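Local structure of protein YCGM (Escherichia coli, 1NR9) at residues 40-45 and 175-180; 58-63 and 216-221; 98-103 and 207-212. The protein is of unknown function, a putative isomerase of the FAH family that forms a two-chain assembly and holds a magnesium ion. One frame throughout, in Å; residues are numbered along the deposited sequence.

Interaction 1: 40-45 and 175-180; sequences PEEPVL and IAYMSK
The ring of Y177 is the bump of this contact: it leans from helix 171-178 into a hollow of the loop 40-45 lined by E42, P43 and L45. With its CG anti to the backbone N (chi1 175°), the phenol swings off the helix toward the loop. P43 supplies the wall over one face. Its CD lies 3.5 Å above the Y177 ring plane, offset toward the rim, a CH-pi contact with a CD-to-centroid distance of 3.8 Å. L45 closes the hollow obliquely, its CD2 lying 3.8 Å from Y177 CE2, while its other branch turns to selenomethionine M178, where L45 CD1 and M178 CE are 4.2 Å apart. E42 arrives at the ring edge, near the ring plane, with its carboxylate turned 82° to the ring. Y177 OH donates a hydrogen bond to E42 OE1. F181 also meets the Y177 ring edge-to-face. K122 of the second subunit hydrogen-bonds both Y177 OH and P43 O, tying this spot to the dimer interface. K180 NZ lies 4.7 Å from E42 OE1, near but not in contact. Apolar groups of P43 and L45 thus pack against the ring while its hydroxyl meets a carboxylate and a lysine of the other subunit; these charges would probably polarise the phenol and favour an ionised E42.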
loop_
_atom_site.group_PDB
_atom_site.type_symbol
_atom_site.label_atom_id
_atom_site.label_comp_id
_atom_site.label_asym_id
_atom_site.label_seq_id
_atom_site.Cartn_x
_atom_site.Cartn_y
_atom_site.Cartn_z
ATOM N N PRO A 40 4.919 16.298 -19.072
ATOM C CA PRO A 40 3.490 15.990 -19.202
ATOM C C PRO A 40 2.765 16.051 -17.852
ATOM O O PRO A 40 3.296 16.599 -16.882
ATOM C CB PRO A 40 3.498 14.583 -19.798
ATOM C CG PRO A 40 4.747 14.592 -20.635
ATOM C CD PRO A 40 5.741 15.254 -19.709
ATOM N N GLU A 41 1.556 15.496 -17.789
ATOM C CA GLU A 41 0.804 15.505 -16.539
ATOM C C GLU A 41 1.561 14.672 -15.512
ATOM O O GLU A 41 2.122 13.628 -15.845
ATOM C CB GLU A 41 -0.601 14.928 -16.735
ATOM C CG GLU A 41 -0.621 13.460 -17.106
ATOM C CD GLU A 41 -1.994 12.823 -16.933
ATOM O OE1 GLU A 41 -2.510 12.801 -15.790
ATOM O OE2 GLU A 41 -2.552 12.340 -17.941
ATOM N N GLU A 42 1.583 15.144 -14.270
ATOM C CA GLU A 42 2.269 14.450 -13.194
ATOM C C GLU A 42 1.968 12.958 -13.172
ATOM O O GLU A 42 0.826 12.531 -13.378
ATOM C CB GLU A 42 1.880 15.050 -11.847
ATOM C CG GLU A 42 2.516 16.381 -11.552
ATOM C CD GLU A 42 2.137 16.893 -10.179
ATOM O OE1 GLU A 42 2.253 16.119 -9.205
ATOM O OE2 GLU A 42 1.729 18.069 -10.067
ATOM N N PRO A 43 3.000 12.143 -12.912
ATOM C CA PRO A 43 2.888 10.683 -12.848
ATOM C C PRO A 43 1.771 10.200 -11.918
ATOM O O PRO A 43 1.620 10.705 -10.804
ATOM C CB PRO A 43 4.262 10.258 -12.328
ATOM C CG PRO A 43 5.170 11.283 -12.925
ATOM C CD PRO A 43 4.397 12.569 -12.698
ATOM N N VAL A 44 0.986 9.233 -12.393
ATOM C CA VAL A 44 -0.072 8.624 -11.592
ATOM C C VAL A 44 0.676 7.624 -10.695
ATOM O O VAL A 44 1.545 6.891 -11.170
ATOM C CB VAL A 44 -1.089 7.876 -12.476
ATOM C CG1 VAL A 44 -2.099 7.145 -11.607
ATOM C CG2 VAL A 44 -1.796 8.857 -13.394
ATOM N N LEU A 45 0.341 7.602 -9.407
ATOM C CA LEU A 45 1.013 6.740 -8.431
ATOM C C LEU A 45 0.106 5.876 -7.568
ATOM O O LEU A 45 -0.893 6.356 -7.027
ATOM C CB LEU A 45 1.858 7.611 -7.494
ATOM C CG LEU A 45 3.337 7.851 -7.788
ATOM C CD1 LEU A 45 3.592 7.910 -9.289
ATOM C CD2 LEU A 45 3.769 9.129 -7.089
ATOM N N ILE A 175 11.429 8.329 -9.875
ATOM C CA ILE A 175 11.740 7.964 -8.493
ATOM C C ILE A 175 11.865 9.220 -7.642
ATOM O O ILE A 175 11.367 9.271 -6.518
ATOM C CB ILE A 175 13.051 7.154 -8.397
ATOM C CG1 ILE A 175 12.822 5.750 -8.954
ATOM C CG2 ILE A 175 13.535 7.082 -6.955
ATOM C CD1 ILE A 175 14.065 4.877 -8.960
ATOM N N ALA A 176 12.535 10.232 -8.178
ATOM C CA ALA A 176 12.696 11.486 -7.460
ATOM C C ALA A 176 11.315 12.049 -7.163
ATOM O O ALA A 176 11.058 12.486 -6.054
ATOM C CB ALA A 176 13.500 12.472 -8.293
ATOM N N TYR A 177 10.429 12.028 -8.157
ATOM C CA TYR A 177 9.050 12.517 -8.001
ATOM C C TYR A 177 8.282 11.693 -6.948
ATOM O O TYR A 177 7.599 12.247 -6.077
ATOM C CB TYR A 177 8.321 12.441 -9.346
ATOM C CG TYR A 177 6.861 12.803 -9.266
ATOM C CD1 TYR A 177 6.461 14.117 -9.037
ATOM C CD2 TYR A 177 5.876 11.821 -9.376
ATOM C CE1 TYR A 177 5.119 14.448 -8.912
ATOM C CE2 TYR A 177 4.534 12.139 -9.249
ATOM C CZ TYR A 177 4.163 13.458 -9.014
ATOM O OH TYR A 177 2.834 13.769 -8.856
HETATM N N MSE A 178 8.404 10.366 -7.029
HETATM C CA MSE A 178 7.745 9.478 -6.079
HETATM C C MSE A 178 8.091 9.844 -4.647
HETATM O O MSE A 178 7.206 9.979 -3.809
HETATM C CB MSE A 178 8.148 8.024 -6.326
HETATM C CG MSE A 178 7.606 7.453 -7.628
HETATM SE SE MSE A 178 8.264 5.680 -8.073
HETATM C CE MSE A 178 6.724 5.109 -9.117
ATOM N N SER A 179 9.381 10.003 -4.367
ATOM C CA SER A 179 9.825 10.324 -3.018
ATOM C C SER A 179 9.124 11.531 -2.425
ATOM O O SER A 179 9.151 11.726 -1.211
ATOM C CB SER A 179 11.342 10.536 -2.982
ATOM O OG SER A 179 11.737 11.603 -3.818
ATOM N N LYS A 180 8.491 12.338 -3.272
ATOM C CA LYS A 180 7.785 13.518 -2.786
ATOM C C LYS A 180 6.585 13.174 -1.906
ATOM O O LYS A 180 6.286 13.891 -0.953
ATOM C CB LYS A 180 7.322 14.384 -3.951
ATOM C CG LYS A 180 8.323 15.438 -4.384
ATOM C CD LYS A 180 7.729 16.300 -5.493
ATOM C CE LYS A 180 6.417 16.956 -5.049
ATOM N NZ LYS A 180 5.619 17.542 -6.176
#

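Interaction 2: 58-63 and 216-221; sequences QPLAIP and LTTRVL
R219 O receives the amide of L60, with N to O 2.8 Å and an N-H...O angle of 161°. The CA-H of P59 makes an additional close approach to the same oxygen. L221 N, two residues beyond R219, bonds back to L60 O (2.8 Å, 169°). L60 therefore uses both its N and its O around V220, the pattern of a single parallel beta bridge. It joins the loop 58-63, which does not become a regular strand, to the end of strand 214-219, an outermost strand, within this chain, of the antiparallel sheet. Before the bridge, T218 OG1, anti to its own backbone N (chi1 -160°), makes a weak hydrogen bond to Q58 O, and its methyl CG2 lies 3.7 Å from L60 CG, the two side chains crossing at about a right angle. P59 packs two ways: its CG sits 3.4 Å above the guanidinium plane of R219, toward the rim, and its CB meets L221 CG at 3.6 Å. At the far end I62 CD1 touches V220 CG1. L60 also touches P131 of strand 130-137 and V220 touches L207 of strand 206-211; both are buried, whereas R219 and L221 lie at the surface. Two nearly straight backbone bonds thus tie the loop to the strand end and set its register, while P59 offers one guanidinium face apolar contact alone, with no polar partner.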
loop_
_atom_site.group_PDB
_atom_site.type_symbol
_atom_site.label_atom_id
_atom_site.label_comp_id
_atom_site.label_asym_id
_atom_site.label_seq_id
_atom_site.Cartn_x
_atom_site.Cartn_y
_atom_site.Cartn_z
ATOM N N GLN A 58 8.534 -19.114 -9.997
ATOM C CA GLN A 58 7.641 -20.196 -9.611
ATOM C C GLN A 58 6.264 -20.003 -10.237
ATOM O O GLN A 58 5.925 -18.901 -10.696
ATOM C CB GLN A 58 7.521 -20.263 -8.085
ATOM C CG GLN A 58 8.848 -20.457 -7.370
ATOM C CD GLN A 58 9.702 -21.563 -7.987
ATOM O OE1 GLN A 58 9.261 -22.710 -8.120
ATOM N NE2 GLN A 58 10.933 -21.222 -8.363
ATOM N N PRO A 59 5.454 -21.074 -10.288
ATOM C CA PRO A 59 4.121 -20.936 -10.878
ATOM C C PRO A 59 3.449 -19.680 -10.345
ATOM O O PRO A 59 3.700 -19.281 -9.212
ATOM C CB PRO A 59 3.418 -22.213 -10.430
ATOM C CG PRO A 59 4.537 -23.227 -10.499
ATOM C CD PRO A 59 5.721 -22.472 -9.896
ATOM N N LEU A 60 2.606 -19.061 -11.166
ATOM C CA LEU A 60 1.902 -17.846 -10.775
ATOM C C LEU A 60 0.473 -18.117 -10.312
ATOM O O LEU A 60 -0.282 -18.840 -10.960
ATOM C CB LEU A 60 1.880 -16.847 -11.942
ATOM C CG LEU A 60 3.239 -16.492 -12.539
ATOM C CD1 LEU A 60 3.147 -15.155 -13.258
ATOM C CD2 LEU A 60 4.279 -16.415 -11.431
ATOM N N ALA A 61 0.107 -17.513 -9.190
ATOM C CA ALA A 61 -1.221 -17.690 -8.634
ATOM C C ALA A 61 -2.119 -16.498 -8.941
ATOM O O ALA A 61 -1.859 -15.387 -8.475
ATOM C CB ALA A 61 -1.119 -17.882 -7.135
ATOM N N ILE A 62 -3.177 -16.727 -9.715
ATOM C CA ILE A 62 -4.097 -15.647 -10.048
ATOM C C ILE A 62 -5.517 -15.900 -9.560
ATOM O O ILE A 62 -6.005 -17.027 -9.603
ATOM C CB ILE A 62 -4.161 -15.381 -11.584
ATOM C CG1 ILE A 62 -4.642 -16.636 -12.318
ATOM C CG2 ILE A 62 -2.794 -14.912 -12.096
ATOM C CD1 ILE A 62 -4.721 -16.480 -13.826
ATOM N N PRO A 63 -6.196 -14.849 -9.081
ATOM C CA PRO A 63 -7.575 -14.942 -8.589
ATOM C C PRO A 63 -8.419 -15.504 -9.722
ATOM O O PRO A 63 -8.076 -15.340 -10.900
ATOM C CB PRO A 63 -7.944 -13.490 -8.305
ATOM C CG PRO A 63 -6.632 -12.863 -7.959
ATOM C CD PRO A 63 -5.687 -13.470 -8.968
ATOM N N LEU A 216 13.195 -15.356 -18.303
ATOM C CA LEU A 216 12.677 -16.300 -17.336
ATOM C C LEU A 216 11.374 -16.766 -17.929
ATOM O O LEU A 216 10.653 -15.985 -18.560
ATOM C CB LEU A 216 12.370 -15.632 -16.002
ATOM C CG LEU A 216 13.516 -15.325 -15.054
ATOM C CD1 LEU A 216 12.918 -14.884 -13.720
ATOM C CD2 LEU A 216 14.400 -16.565 -14.879
ATOM N N THR A 217 11.064 -18.039 -17.731
ATOM C CA THR A 217 9.817 -18.567 -18.235
ATOM C C THR A 217 9.105 -19.236 -17.071
ATOM O O THR A 217 9.695 -20.048 -16.353
ATOM C CB THR A 217 10.063 -19.582 -19.367
ATOM O OG1 THR A 217 10.753 -18.926 -20.438
ATOM C CG2 THR A 217 8.742 -20.138 -19.890
ATOM N N THR A 218 7.850 -18.857 -16.863
ATOM C CA THR A 218 7.053 -19.449 -15.806
ATOM C C THR A 218 5.678 -19.816 -16.396
ATOM O O THR A 218 5.507 -19.793 -17.612
ATOM C CB THR A 218 6.919 -18.487 -14.609
ATOM O OG1 THR A 218 6.550 -19.228 -13.440
ATOM C CG2 THR A 218 5.876 -17.424 -14.891
ATOM N N ARG A 219 4.717 -20.171 -15.544
ATOM C CA ARG A 219 3.385 -20.552 -16.002
ATOM C C ARG A 219 2.363 -20.140 -14.954
ATOM O O ARG A 219 2.713 -19.904 -13.802
ATOM C CB ARG A 219 3.317 -22.065 -16.221
ATOM C CG ARG A 219 3.574 -22.873 -14.960
ATOM C CD ARG A 219 3.716 -24.357 -15.262
ATOM N NE ARG A 219 4.201 -25.109 -14.106
ATOM C CZ ARG A 219 3.446 -25.487 -13.075
ATOM N NH1 ARG A 219 2.152 -25.186 -13.048
ATOM N NH2 ARG A 219 3.990 -26.164 -12.068
ATOM N N VAL A 220 1.103 -20.039 -15.364
ATOM C CA VAL A 220 0.029 -19.660 -14.460
ATOM C C VAL A 220 -0.643 -20.926 -13.965
ATOM O O VAL A 220 -0.830 -21.875 -14.725
ATOM C CB VAL A 220 -1.030 -18.810 -15.177
ATOM C CG1 VAL A 220 -2.035 -18.283 -14.167
ATOM C CG2 VAL A 220 -0.360 -17.677 -15.940
ATOM N N LEU A 221 -1.019 -20.935 -12.695
ATOM C CA LEU A 221 -1.673 -22.095 -12.106
ATOM C C LEU A 221 -3.150 -22.122 -12.429
ATOM O O LEU A 221 -3.588 -22.823 -13.341
ATOM C CB LEU A 221 -1.510 -22.079 -10.590
ATOM C CG LEU A 221 -0.151 -22.412 -9.995
ATOM C CD1 LEU A 221 -0.116 -21.913 -8.564
ATOM C CD2 LEU A 221 0.091 -23.905 -10.066
#

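Interaction 3: 98-103 and 207-212; sequences YGVALD and LTVTFD. With MG (magnesium ion), chain E.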
loop_
_atom_site.group_PDB
_atom_site.type_symbol
_atom_site.label_atom_id
_atom_site.label_comp_id
_atom_site.label_asym_id
_atom_site.label_seq_id
_atom_site.Cartn_x
_atom_site.Cartn_y
_atom_site.Cartn_z
ATOM N N TYR A 98 18.413 -3.748 -10.980
ATOM C CA TYR A 98 17.295 -3.790 -11.913
ATOM C C TYR A 98 16.897 -5.236 -12.187
ATOM O O TYR A 98 17.757 -6.133 -12.200
ATOM C CB TYR A 98 17.683 -3.117 -13.227
ATOM C CG TYR A 98 18.307 -1.750 -13.068
ATOM C CD1 TYR A 98 17.543 -0.589 -13.194
ATOM C CD2 TYR A 98 19.674 -1.616 -12.804
ATOM C CE1 TYR A 98 18.123 0.667 -13.064
ATOM C CE2 TYR A 98 20.263 -0.367 -12.673
ATOM C CZ TYR A 98 19.482 0.766 -12.807
ATOM O OH TYR A 98 20.074 1.998 -12.688
ATOM N N GLY A 99 15.590 -5.435 -12.405
ATOM C CA GLY A 99 15.003 -6.737 -12.694
ATOM C C GLY A 99 13.661 -6.512 -13.386
ATOM O O GLY A 99 13.330 -5.369 -13.736
ATOM N N VAL A 100 12.890 -7.578 -13.607
ATOM C CA VAL A 100 11.583 -7.442 -14.259
ATOM C C VAL A 100 10.412 -7.890 -13.417
ATOM O O VAL A 100 10.517 -8.818 -12.609
ATOM C CB VAL A 100 11.480 -8.241 -15.563
ATOM C CG1 VAL A 100 12.087 -7.471 -16.679
ATOM C CG2 VAL A 100 12.136 -9.598 -15.399
ATOM N N ALA A 101 9.275 -7.249 -13.642
ATOM C CA ALA A 101 8.081 -7.585 -12.898
ATOM C C ALA A 101 6.844 -7.573 -13.772
ATOM O O ALA A 101 6.860 -7.129 -14.927
ATOM C CB ALA A 101 7.895 -6.607 -11.750
ATOM N N LEU A 102 5.769 -8.088 -13.200
ATOM C CA LEU A 102 4.489 -8.100 -13.860
ATOM C C LEU A 102 3.610 -7.316 -12.916
ATOM O O LEU A 102 3.450 -7.682 -11.751
ATOM C CB LEU A 102 3.947 -9.521 -14.006
ATOM C CG LEU A 102 4.599 -10.444 -15.029
ATOM C CD1 LEU A 102 3.713 -11.672 -15.226
ATOM C CD2 LEU A 102 4.764 -9.705 -16.353
ATOM N N ASP A 103 3.083 -6.207 -13.408
ATOM C CA ASP A 103 2.193 -5.383 -12.618
ATOM C C ASP A 103 0.843 -6.024 -12.887
ATOM O O ASP A 103 0.041 -5.539 -13.679
ATOM C CB ASP A 103 2.261 -3.934 -13.115
ATOM C CG ASP A 103 1.219 -3.028 -12.480
ATOM O OD1 ASP A 103 0.703 -3.360 -11.386
ATOM O OD2 ASP A 103 0.937 -1.968 -13.084
ATOM N N LEU A 207 4.264 -18.180 -19.826
ATOM C CA LEU A 207 4.735 -16.873 -20.267
ATOM C C LEU A 207 6.205 -16.681 -19.983
ATOM O O LEU A 207 6.703 -17.114 -18.949
ATOM C CB LEU A 207 3.952 -15.748 -19.590
ATOM C CG LEU A 207 3.864 -15.763 -18.069
ATOM C CD1 LEU A 207 4.292 -14.423 -17.507
ATOM C CD2 LEU A 207 2.435 -16.079 -17.661
ATOM N N THR A 208 6.905 -16.042 -20.913
ATOM C CA THR A 208 8.318 -15.790 -20.715
ATOM C C THR A 208 8.533 -14.261 -20.766
ATOM O O THR A 208 8.123 -13.588 -21.709
ATOM C CB THR A 208 9.179 -16.558 -21.762
ATOM O OG1 THR A 208 9.219 -15.843 -22.993
ATOM C CG2 THR A 208 8.581 -17.912 -22.037
ATOM N N VAL A 209 9.118 -13.719 -19.703
ATOM C CA VAL A 209 9.373 -12.288 -19.585
ATOM C C VAL A 209 10.833 -12.043 -19.941
ATOM O O VAL A 209 11.684 -12.908 -19.710
ATOM C CB VAL A 209 9.103 -11.802 -18.142
ATOM C CG1 VAL A 209 10.021 -12.512 -17.178
ATOM C CG2 VAL A 209 9.320 -10.310 -18.042
ATOM N N THR A 210 11.137 -10.873 -20.498
ATOM C CA THR A 210 12.512 -10.589 -20.897
ATOM C C THR A 210 12.923 -9.141 -20.823
ATOM O O THR A 210 12.174 -8.256 -21.232
ATOM C CB THR A 210 12.756 -11.038 -22.338
ATOM O OG1 THR A 210 12.841 -12.461 -22.379
ATOM C CG2 THR A 210 14.035 -10.436 -22.880
ATOM N N PHE A 211 14.125 -8.898 -20.311
ATOM C CA PHE A 211 14.639 -7.542 -20.251
ATOM C C PHE A 211 16.143 -7.589 -20.477
ATOM O O PHE A 211 16.863 -8.339 -19.808
ATOM C CB PHE A 211 14.250 -6.852 -18.927
ATOM C CG PHE A 211 15.186 -7.114 -17.775
ATOM C CD1 PHE A 211 16.133 -6.162 -17.402
ATOM C CD2 PHE A 211 15.113 -8.299 -17.050
ATOM C CE1 PHE A 211 16.998 -6.390 -16.322
ATOM C CE2 PHE A 211 15.973 -8.534 -15.969
ATOM C CZ PHE A 211 16.917 -7.574 -15.607
ATOM N N ASP A 212 16.586 -6.820 -21.474
ATOM C CA ASP A 212 17.988 -6.716 -21.880
ATOM C C ASP A 212 18.872 -7.941 -21.697
ATOM O O ASP A 212 19.727 -7.985 -20.808
ATOM C CB ASP A 212 18.656 -5.522 -21.197
ATOM C CG ASP A 212 18.686 -4.288 -22.083
ATOM O OD1 ASP A 212 19.380 -3.312 -21.721
ATOM O OD2 ASP A 212 18.014 -4.299 -23.141
HETATM MG MG MG E . 0.759 0.022 -14.523
HETATM O O HOH W 1 2.922 -0.172 -13.219
#
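V100 and V209 reach toward each other tip to tip, V100 CB lying 3.9 Å from V209 CG2, in the dense middle of this contact. L102 CD1 and L207 CD1 meet end to end at 3.6 Å. The F211 ring, which crosses V100 obliquely, passes under the backbone of G99; the carbonyl carbon of G99 stands 4.0 Å above one face of that ring, and G99 CA is 3.6 Å from F211 CZ. With its CG between backbone N and carbonyl carbon (chi1 86°), F211 turns this ring up to strand 95-102. No hydrogen bond crosses between the two segments. The looser part is the margin: the end of Y98 leads away, and T208 and T210 lie on the partly exposed opposite face of their strand. Just past L102, D103 binds magnesium through OD2 (2.5 Å), with E72 and a water; K48 forms a salt bridge to D103 OD1. The N-to-C directions of the short strand segments differ by 146° and their axes come within 7.4 Å; the side chains between them pack one sheet on the other, strand 95-102 lying between 69-79 and 130-137 in the mixed sheet, strand 206-211 between 149-154 and 214-219 in the antiparallel one.

Along the chain the six segments come in the order 40-45, 58-63, 98-103, 175-180, 207-212, 216-221, so interaction 1 crosses both others while interaction 3 falls wholly between the two halves of interaction 2. Interactions 2 and 3 are neighbours, their centres about 13 Å apart, and share the antiparallel sheet: strands 206-211 and 214-219 follow each other, T218 N lying 3.0 Å from L207 O. Interaction 1 lies across the chain's centre, about 30 Å from interaction 2 and about 22 Å from interaction 3, centre to centre. D103, just past the end of strand 95-102, puts the magnesium site next to the packed sheets, while interaction 1 joins loop and helix at the dimer interface.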